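Side-chain contacts in Slr0280 protein (Synechocystis sp., PDB 5H3K), which is of unknown function but carries a domain of the phosphodiester glycosidase (NAGPA) family, so it may act on a sugar phosphodiester or a related glycoside: residues Pro364-Gly369 and Ser405-Arg410; Asn401-Gly406 and Ile412-Pro417. One frame throughout, in Å; residues are numbered along the deposited sequence.

Contact 1: Pro364-Gly369 and Ser405-Arg410; sequences PILNRG and SGYVQR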
ATOM      1  N   PRO A 364      14.990  -2.838  14.092  1.00  4.63           N
ATOM      2  CA  PRO A 364      15.738  -3.190  12.879  1.00  4.48           C
ATOM      3  C   PRO A 364      16.357  -4.579  13.019  1.00  6.89           C
ATOM      4  O   PRO A 364      16.687  -5.017  14.140  1.00  5.85           O
ATOM      5  CB  PRO A 364      16.867  -2.141  12.831  1.00  5.50           C
ATOM      6  CG  PRO A 364      16.583  -1.162  13.953  1.00  8.82           C
ATOM      7  CD  PRO A 364      15.755  -1.917  14.948  1.00  7.41           C
ATOM      8  N   ILE A 365      16.508  -5.273  11.898  1.00  4.20           N
ATOM      9  CA  ILE A 365      17.248  -6.535  11.893  1.00  5.81           C
ATOM     10  C   ILE A 365      18.234  -6.620  10.728  1.00  9.01           C
ATOM     11  O   ILE A 365      18.034  -5.970   9.688  1.00  6.06           O
ATOM     12  CB  ILE A 365      16.310  -7.778  11.862  1.00  7.15           C
ATOM     13  CG1 ILE A 365      15.562  -7.879  10.526  1.00  6.34           C
ATOM     14  CG2 ILE A 365      15.332  -7.778  13.046  1.00  8.58           C
ATOM     15  CD1 ILE A 365      14.858  -9.219  10.329  1.00  7.92           C
ATOM     16  N   LEU A 366      19.303  -7.402  10.929  1.00  7.73           N
ATOM     17  CA  LEU A 366      20.242  -7.808   9.876  1.00  7.72           C
ATOM     18  C   LEU A 366      20.941  -6.652   9.142  1.00  7.10           C
ATOM     19  O   LEU A 366      21.359  -6.802   8.004  1.00  8.53           O
ATOM     20  CB  LEU A 366      19.544  -8.745   8.884  1.00  7.19           C
ATOM     21  CG  LEU A 366      19.172 -10.092   9.505  1.00 12.46           C
ATOM     22  CD1 LEU A 366      18.178 -10.853   8.618  1.00 11.62           C
ATOM     23  CD2 LEU A 366      20.440 -10.910   9.733  1.00 15.24           C
ATOM     24  N   ASN A 367      21.049  -5.500   9.799  1.00  6.25           N
ATOM     25  CA  ASN A 367      21.678  -4.316   9.219  1.00  6.35           C
ATOM     26  C   ASN A 367      21.078  -3.997   7.846  1.00  6.12           C
ATOM     27  O   ASN A 367      21.786  -3.629   6.909  1.00  7.63           O
ATOM     28  CB  ASN A 367      23.195  -4.499   9.134  1.00  9.76           C
ATOM     29  CG  ASN A 367      23.953  -3.176   9.203  1.00 20.76           C
ATOM     30  OD1 ASN A 367      23.537  -2.238   9.897  1.00 19.59           O
ATOM     31  ND2 ASN A 367      25.078  -3.097   8.487  1.00 18.98           N
ATOM     32  N   ARG A 368      19.757  -4.120   7.749  1.00  5.14           N
ATOM     33  CA  ARG A 368      19.064  -3.947   6.479  1.00  4.35           C
ATOM     34  C   ARG A 368      18.775  -2.506   6.106  1.00  4.74           C
ATOM     35  O   ARG A 368      18.713  -1.626   6.968  1.00  4.65           O
ATOM     36  CB  ARG A 368      17.791  -4.777   6.475  1.00  5.53           C
ATOM     37  CG  ARG A 368      18.114  -6.225   6.188  1.00  5.81           C
ATOM     38  CD  ARG A 368      16.917  -7.142   6.269  1.00  7.39           C
ATOM     39  NE  ARG A 368      17.337  -8.435   5.741  1.00  6.30           N
ATOM     40  CZ  ARG A 368      16.567  -9.511   5.617  1.00  9.47           C
ATOM     41  NH1 ARG A 368      15.297  -9.501   6.018  1.00  9.54           N
ATOM     42  NH2 ARG A 368      17.092 -10.615   5.094  1.00 11.09           N
ATOM     43  N   GLY A 369      18.606  -2.285   4.803  1.00  5.45           N
ATOM     44  CA  GLY A 369      18.269  -0.982   4.257  1.00  5.56           C
ATOM     45  C   GLY A 369      17.049  -0.377   4.929  1.00  4.73           C
ATOM     46  O   GLY A 369      16.086  -1.090   5.245  1.00  4.77           O
ATOM     47  N   SER A 405      10.458  -7.555  18.018  1.00  7.67           N
ATOM     48  CA  SER A 405      10.695  -8.201  16.729  1.00  7.47           C
ATOM     49  C   SER A 405      10.246  -9.659  16.675  1.00  8.20           C
ATOM     50  O   SER A 405      10.368 -10.405  17.654  1.00  6.92           O
ATOM     51  CB  SER A 405      12.186  -8.104  16.358  1.00  6.38           C
ATOM     52  OG  SER A 405      12.456  -8.706  15.089  1.00  6.62           O
ATOM     53  N   GLY A 406       9.739 -10.064  15.515  1.00  7.10           N
ATOM     54  CA  GLY A 406       9.467 -11.468  15.254  1.00  5.55           C
ATOM     55  C   GLY A 406      10.713 -12.242  14.870  1.00  8.00           C
ATOM     56  O   GLY A 406      10.657 -13.465  14.657  1.00  8.37           O
ATOM     57  N   TYR A 407      11.850 -11.547  14.783  1.00  8.05           N
ATOM     58  CA  TYR A 407      13.090 -12.198  14.378  1.00  7.61           C
ATOM     59  C   TYR A 407      13.818 -12.868  15.557  1.00 11.02           C
ATOM     60  O   TYR A 407      14.201 -12.219  16.532  1.00 10.22           O
ATOM     61  CB  TYR A 407      14.001 -11.201  13.658  1.00  8.29           C
ATOM     62  CG  TYR A 407      15.280 -11.806  13.114  1.00 10.73           C
ATOM     63  CD1 TYR A 407      15.247 -12.800  12.142  1.00 12.19           C
ATOM     64  CD2 TYR A 407      16.511 -11.364  13.558  1.00 12.13           C
ATOM     65  CE1 TYR A 407      16.424 -13.355  11.639  1.00 13.16           C
ATOM     66  CE2 TYR A 407      17.697 -11.903  13.052  1.00 16.58           C
ATOM     67  CZ  TYR A 407      17.641 -12.901  12.097  1.00 14.80           C
ATOM     68  OH  TYR A 407      18.817 -13.438  11.606  1.00 19.56           O
ATOM     69  N   VAL A 408      14.016 -14.177  15.452  1.00 11.85           N
ATOM     70  CA  VAL A 408      14.550 -14.961  16.566  1.00 12.60           C
ATOM     71  C   VAL A 408      15.996 -15.408  16.373  1.00 11.95           C
ATOM     72  O   VAL A 408      16.313 -16.193  15.467  1.00 13.17           O
ATOM     73  CB  VAL A 408      13.678 -16.198  16.834  1.00 14.00           C
ATOM     74  CG1 VAL A 408      14.203 -16.956  18.035  1.00 18.40           C
ATOM     75  CG2 VAL A 408      12.244 -15.798  17.062  1.00 14.21           C
ATOM     76  N   GLN A 409      16.870 -14.901  17.238  1.00 15.27           N
ATOM     77  CA  GLN A 409      18.261 -15.334  17.306  1.00 14.18           C
ATOM     78  C   GLN A 409      18.695 -15.395  18.769  1.00 16.90           C
ATOM     79  O   GLN A 409      18.069 -14.788  19.637  1.00 14.90           O
ATOM     80  CB  GLN A 409      19.180 -14.377  16.543  1.00 17.21           C
ATOM     81  CG  GLN A 409      18.959 -14.319  15.032  1.00 17.49           C
ATOM     82  CD  GLN A 409      19.306 -15.622  14.320  1.00 22.90           C
ATOM     83  OE1 GLN A 409      20.134 -16.401  14.790  1.00 30.08           O
ATOM     84  NE2 GLN A 409      18.667 -15.861  13.175  1.00 28.59           N
ATOM     85  N   ARG A 410      19.751 -16.143  19.053  1.00 15.07           N
ATOM     86  CA  ARG A 410      20.313 -16.112  20.393  1.00 18.17           C
ATOM     87  C   ARG A 410      20.750 -14.686  20.707  1.00 16.61           C
ATOM     88  O   ARG A 410      21.326 -13.997  19.856  1.00 18.87           O
ATOM     89  CB  ARG A 410      21.494 -17.074  20.502  1.00 19.45           C
ATOM     90  CG  ARG A 410      21.063 -18.538  20.459  1.00 30.59           C
ATOM     91  CD  ARG A 410      22.259 -19.486  20.366  1.00 37.99           C
ATOM     92  NE  ARG A 410      22.926 -19.674  21.652  1.00 40.63           N
ATOM     93  CZ  ARG A 410      23.985 -18.978  22.057  1.00 40.63           C
ATOM     94  NH1 ARG A 410      24.504 -18.034  21.279  1.00 37.77           N
ATOM     95  NH2 ARG A 410      24.525 -19.232  23.244  1.00 37.57           N
TER
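Ile365 lies against one face of the Tyr407 ring, and Leu366 packs against the hydroxyl end of the same side chain. The delta methyl of Ile365 makes the CH-pi contact: its CD1 sits 4.2 Å from the centroid of the Tyr407 ring, 25° off the normal, displaced toward the CG end of the ring. The other branch of the isoleucine runs alongside the root of the tyrosine, with Ile365 CG2 3.7 Å from Tyr407 CB and 3.6 Å from Ser405 OG. Leu366 meets the tyrosine at about a right angle, its CD2 3.5 Å from Tyr407 OH and its CD1 4.1 Å from Tyr407 CZ.

Behind this first layer, the backbone N of Tyr407 donates to Ser405 OG over 2.9 Å, an ST turn that fixes the start of the tyrosine's loop. From there Tyr407 CG extends anti to the backbone N (chi1 -176°), which carries the ring out toward the 364-369 loop. A weak bond of 2.9 Å from Gln409 NE2 reaches Tyr407 OH. Leu366 CD1 also sits 3.6 Å above the guanidinium plane of Arg368, whose NE is held by the carbonyl of Glu518.

No hydrogen bond joins the two loops, so their contact rests on dispersion and the CH-pi interaction, while Ser405 OG and Tyr407 OH each accept a bond, the second a weak one, from within 405-410.

Contact 2: Asn401-Gly406 and Ile412-Pro417; sequences NYLNSG and IARYTP
Asn404 and Thr416 meet at about a right angle and are joined by two hydrogen bonds. Asn404 OD1 takes the backbone N of Thr416 at 2.9 Å on a lone pair in the carbonyl plane, and Asn404 ND2 gives an almost straight bond (176°) to Thr416 OG1 at 3.0 Å. Using both ends of the amide fixes its flip; ND2 also reaches the carbonyl of Trp360. Thr416 OG1 lies between its own backbone N and carbonyl carbon (chi1 75°), where the amide can meet it.

The ring edge of Tyr415 meets Ser405, the residue after Asn404: its OH donates to Ser405 O at 2.8 Å, in the carbonyl plane, and is also bonded to Arg466. On the face of the sheet bearing Tyr402 and Ala413, their CB atoms touch at 3.8 Å. On the opposite face, which bears Leu403 and Arg414, Leu403 CD1 touches both Thr416 CG2, at 4.0 Å, and the bent chain of Arg414, whose NE makes a salt bridge with Glu388.

Backbone bonds from Arg414 N to Tyr402 O and from Asn404 N to Arg414 O, each 2.9 Å, set the register of a short parallel pair within a mixed beta sheet, extended past the strand end by the asparagine side chain.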
ATOM      1  N   ASN A 401      19.888  -6.628  21.504  1.00 12.45           N
ATOM      2  CA  ASN A 401      20.022  -6.437  20.064  1.00 13.48           C
ATOM      3  C   ASN A 401      18.736  -6.635  19.266  1.00 14.07           C
ATOM      4  O   ASN A 401      18.746  -6.524  18.034  1.00 10.69           O
ATOM      5  CB  ASN A 401      21.112  -7.361  19.509  1.00 13.72           C
ATOM      6  CG  ASN A 401      22.503  -6.960  19.963  1.00 20.46           C
ATOM      7  OD1 ASN A 401      23.255  -7.783  20.492  1.00 25.12           O
ATOM      8  ND2 ASN A 401      22.849  -5.688  19.771  1.00 16.60           N
ATOM      9  N   TYR A 402      17.644  -6.947  19.958  1.00  7.01           N
ATOM     10  CA  TYR A 402      16.353  -7.142  19.310  1.00 10.94           C
ATOM     11  C   TYR A 402      15.284  -6.415  20.107  1.00 10.76           C
ATOM     12  O   TYR A 402      15.233  -6.518  21.335  1.00  8.67           O
ATOM     13  CB  TYR A 402      16.033  -8.638  19.193  1.00  9.17           C
ATOM     14  CG  TYR A 402      17.167  -9.389  18.544  1.00  8.79           C
ATOM     15  CD1 TYR A 402      17.301  -9.418  17.158  1.00 12.56           C
ATOM     16  CD2 TYR A 402      18.137 -10.020  19.314  1.00 14.55           C
ATOM     17  CE1 TYR A 402      18.357 -10.079  16.559  1.00 11.70           C
ATOM     18  CE2 TYR A 402      19.202 -10.686  18.724  1.00 12.45           C
ATOM     19  CZ  TYR A 402      19.305 -10.709  17.350  1.00 18.08           C
ATOM     20  OH  TYR A 402      20.368 -11.372  16.768  1.00 18.80           O
ATOM     21  N   LEU A 403      14.436  -5.667  19.413  1.00  7.86           N
ATOM     22  CA  LEU A 403      13.394  -4.900  20.079  1.00  5.37           C
ATOM     23  C   LEU A 403      12.097  -5.123  19.334  1.00  5.74           C
ATOM     24  O   LEU A 403      12.049  -4.913  18.118  1.00  5.09           O
ATOM     25  CB  LEU A 403      13.757  -3.410  20.045  1.00  5.72           C
ATOM     26  CG  LEU A 403      12.693  -2.406  20.513  1.00  6.69           C
ATOM     27  CD1 LEU A 403      12.363  -2.652  21.984  1.00  8.06           C
ATOM     28  CD2 LEU A 403      13.185  -0.958  20.291  1.00  7.09           C
ATOM     29  N   ASN A 404      11.059  -5.552  20.045  1.00  5.74           N
ATOM     30  CA  ASN A 404       9.737  -5.715  19.448  1.00  7.15           C
ATOM     31  C   ASN A 404       9.782  -6.412  18.087  1.00  8.76           C
ATOM     32  O   ASN A 404       9.211  -5.919  17.113  1.00  6.42           O
ATOM     33  CB  ASN A 404       9.046  -4.350  19.324  1.00  5.95           C
ATOM     34  CG  ASN A 404       8.677  -3.770  20.681  1.00  8.48           C
ATOM     35  OD1 ASN A 404       8.534  -4.515  21.643  1.00  8.65           O
ATOM     36  ND2 ASN A 404       8.530  -2.452  20.767  1.00  8.81           N
ATOM     37  N   SER A 405      10.458  -7.555  18.018  1.00  7.67           N
ATOM     38  CA  SER A 405      10.695  -8.201  16.729  1.00  7.47           C
ATOM     39  C   SER A 405      10.246  -9.659  16.675  1.00  8.20           C
ATOM     40  O   SER A 405      10.368 -10.405  17.654  1.00  6.92           O
ATOM     41  CB  SER A 405      12.186  -8.104  16.358  1.00  6.38           C
ATOM     42  OG  SER A 405      12.456  -8.706  15.089  1.00  6.62           O
ATOM     43  N   GLY A 406       9.739 -10.064  15.515  1.00  7.10           N
ATOM     44  CA  GLY A 406       9.467 -11.468  15.254  1.00  5.55           C
ATOM     45  C   GLY A 406      10.713 -12.242  14.870  1.00  8.00           C
ATOM     46  O   GLY A 406      10.657 -13.465  14.657  1.00  8.37           O
ATOM     47  N   ILE A 412      19.834 -11.029  23.572  1.00 11.21           N
ATOM     48  CA  ILE A 412      18.888 -10.407  24.488  1.00 10.37           C
ATOM     49  C   ILE A 412      17.876  -9.569  23.710  1.00  8.99           C
ATOM     50  O   ILE A 412      18.260  -8.714  22.910  1.00 10.20           O
ATOM     51  CB  ILE A 412      19.611  -9.523  25.509  1.00 10.16           C
ATOM     52  CG1 ILE A 412      20.566 -10.380  26.350  1.00 14.30           C
ATOM     53  CG2 ILE A 412      18.596  -8.763  26.376  1.00 10.53           C
ATOM     54  CD1 ILE A 412      21.557  -9.582  27.168  1.00 16.87           C
ATOM     55  N   ALA A 413      16.591  -9.814  23.962  1.00  9.24           N
ATOM     56  CA  ALA A 413      15.512  -9.091  23.279  1.00  8.95           C
ATOM     57  C   ALA A 413      14.665  -8.328  24.285  1.00 11.42           C
ATOM     58  O   ALA A 413      14.644  -8.650  25.479  1.00 10.19           O
ATOM     59  CB  ALA A 413      14.650 -10.048  22.467  1.00  8.16           C
ATOM     60  N   ARG A 414      13.970  -7.303  23.813  1.00  7.37           N
ATOM     61  CA  ARG A 414      13.136  -6.509  24.697  1.00  7.87           C
ATOM     62  C   ARG A 414      11.779  -6.347  24.017  1.00  6.79           C
ATOM     63  O   ARG A 414      11.703  -6.244  22.784  1.00  6.75           O
ATOM     64  CB  ARG A 414      13.806  -5.156  24.946  1.00  8.94           C
ATOM     65  CG  ARG A 414      13.447  -4.487  26.247  1.00 11.03           C
ATOM     66  CD  ARG A 414      14.392  -3.314  26.531  1.00 11.04           C
ATOM     67  NE  ARG A 414      14.186  -2.169  25.641  1.00 11.93           N
ATOM     68  CZ  ARG A 414      13.321  -1.190  25.880  1.00 12.56           C
ATOM     69  NH1 ARG A 414      12.551  -1.220  26.970  1.00 12.72           N
ATOM     70  NH2 ARG A 414      13.212  -0.185  25.022  1.00 10.17           N
ATOM     71  N   TYR A 415      10.715  -6.366  24.811  1.00  4.92           N
ATOM     72  CA  TYR A 415       9.361  -6.194  24.308  1.00  6.01           C
ATOM     73  C   TYR A 415       8.642  -5.153  25.152  1.00 10.32           C
ATOM     74  O   TYR A 415       8.519  -5.304  26.368  1.00  6.81           O
ATOM     75  CB  TYR A 415       8.605  -7.520  24.326  1.00  6.96           C
ATOM     76  CG  TYR A 415       9.098  -8.483  23.276  1.00  6.45           C
ATOM     77  CD1 TYR A 415       8.634  -8.400  21.965  1.00  8.58           C
ATOM     78  CD2 TYR A 415      10.046  -9.459  23.580  1.00  7.39           C
ATOM     79  CE1 TYR A 415       9.090  -9.280  20.981  1.00  8.22           C
ATOM     80  CE2 TYR A 415      10.514 -10.347  22.602  1.00  6.64           C
ATOM     81  CZ  TYR A 415      10.029 -10.248  21.305  1.00  8.69           C
ATOM     82  OH  TYR A 415      10.494 -11.119  20.335  1.00  7.82           O
ATOM     83  N   THR A 416       8.185  -4.090  24.497  1.00  6.02           N
ATOM     84  CA  THR A 416       7.558  -2.958  25.176  1.00  6.31           C
ATOM     85  C   THR A 416       6.061  -2.989  24.876  1.00  7.84           C
ATOM     86  O   THR A 416       5.606  -3.849  24.114  1.00  8.36           O
ATOM     87  CB  THR A 416       8.183  -1.628  24.735  1.00  8.63           C
ATOM     88  OG1 THR A 416       7.721  -1.282  23.417  1.00  7.84           O
ATOM     89  CG2 THR A 416       9.698  -1.721  24.757  1.00  7.85           C
ATOM     90  N   PRO A 417       5.277  -2.087  25.495  1.00  7.51           N
ATOM     91  CA  PRO A 417       3.848  -2.079  25.167  1.00 13.06           C
ATOM     92  C   PRO A 417       3.530  -1.846  23.687  1.00 11.50           C
ATOM     93  O   PRO A 417       2.433  -2.202  23.269  1.00 11.78           O
ATOM     94  CB  PRO A 417       3.313  -0.920  26.010  1.00  9.72           C
ATOM     95  CG  PRO A 417       4.177  -0.945  27.227  1.00 11.29           C
ATOM     96  CD  PRO A 417       5.555  -1.302  26.713  1.00  9.45           C
TER
HETATM   97  O   HOH W   1      21.676  -9.574  22.247  1.00 19.80           O

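In the fold
Coming from the N terminus, the chain leaves strand 359-362, makes the 364-369 loop, and runs through strands 369-373, 379-392 and 397-403 before contact 1 brings the loop that follows back against it, closing a circuit of 35 intervening residues. Contact 2 closes a much shorter one: 401-406 and 412-417 have only five residues between them. The two circuits overlap, since Ser405 and Gly406 belong to both and 405-410 supplies most of the connection between the parallel strands. Tyr407 and Gln409 also pack on Tyr402. Contact 1 therefore ties that connection to the loop between strands 359-362 and 369-373, while contact 2 joins strands 397-403 and 411-415 of the same mixed sheet.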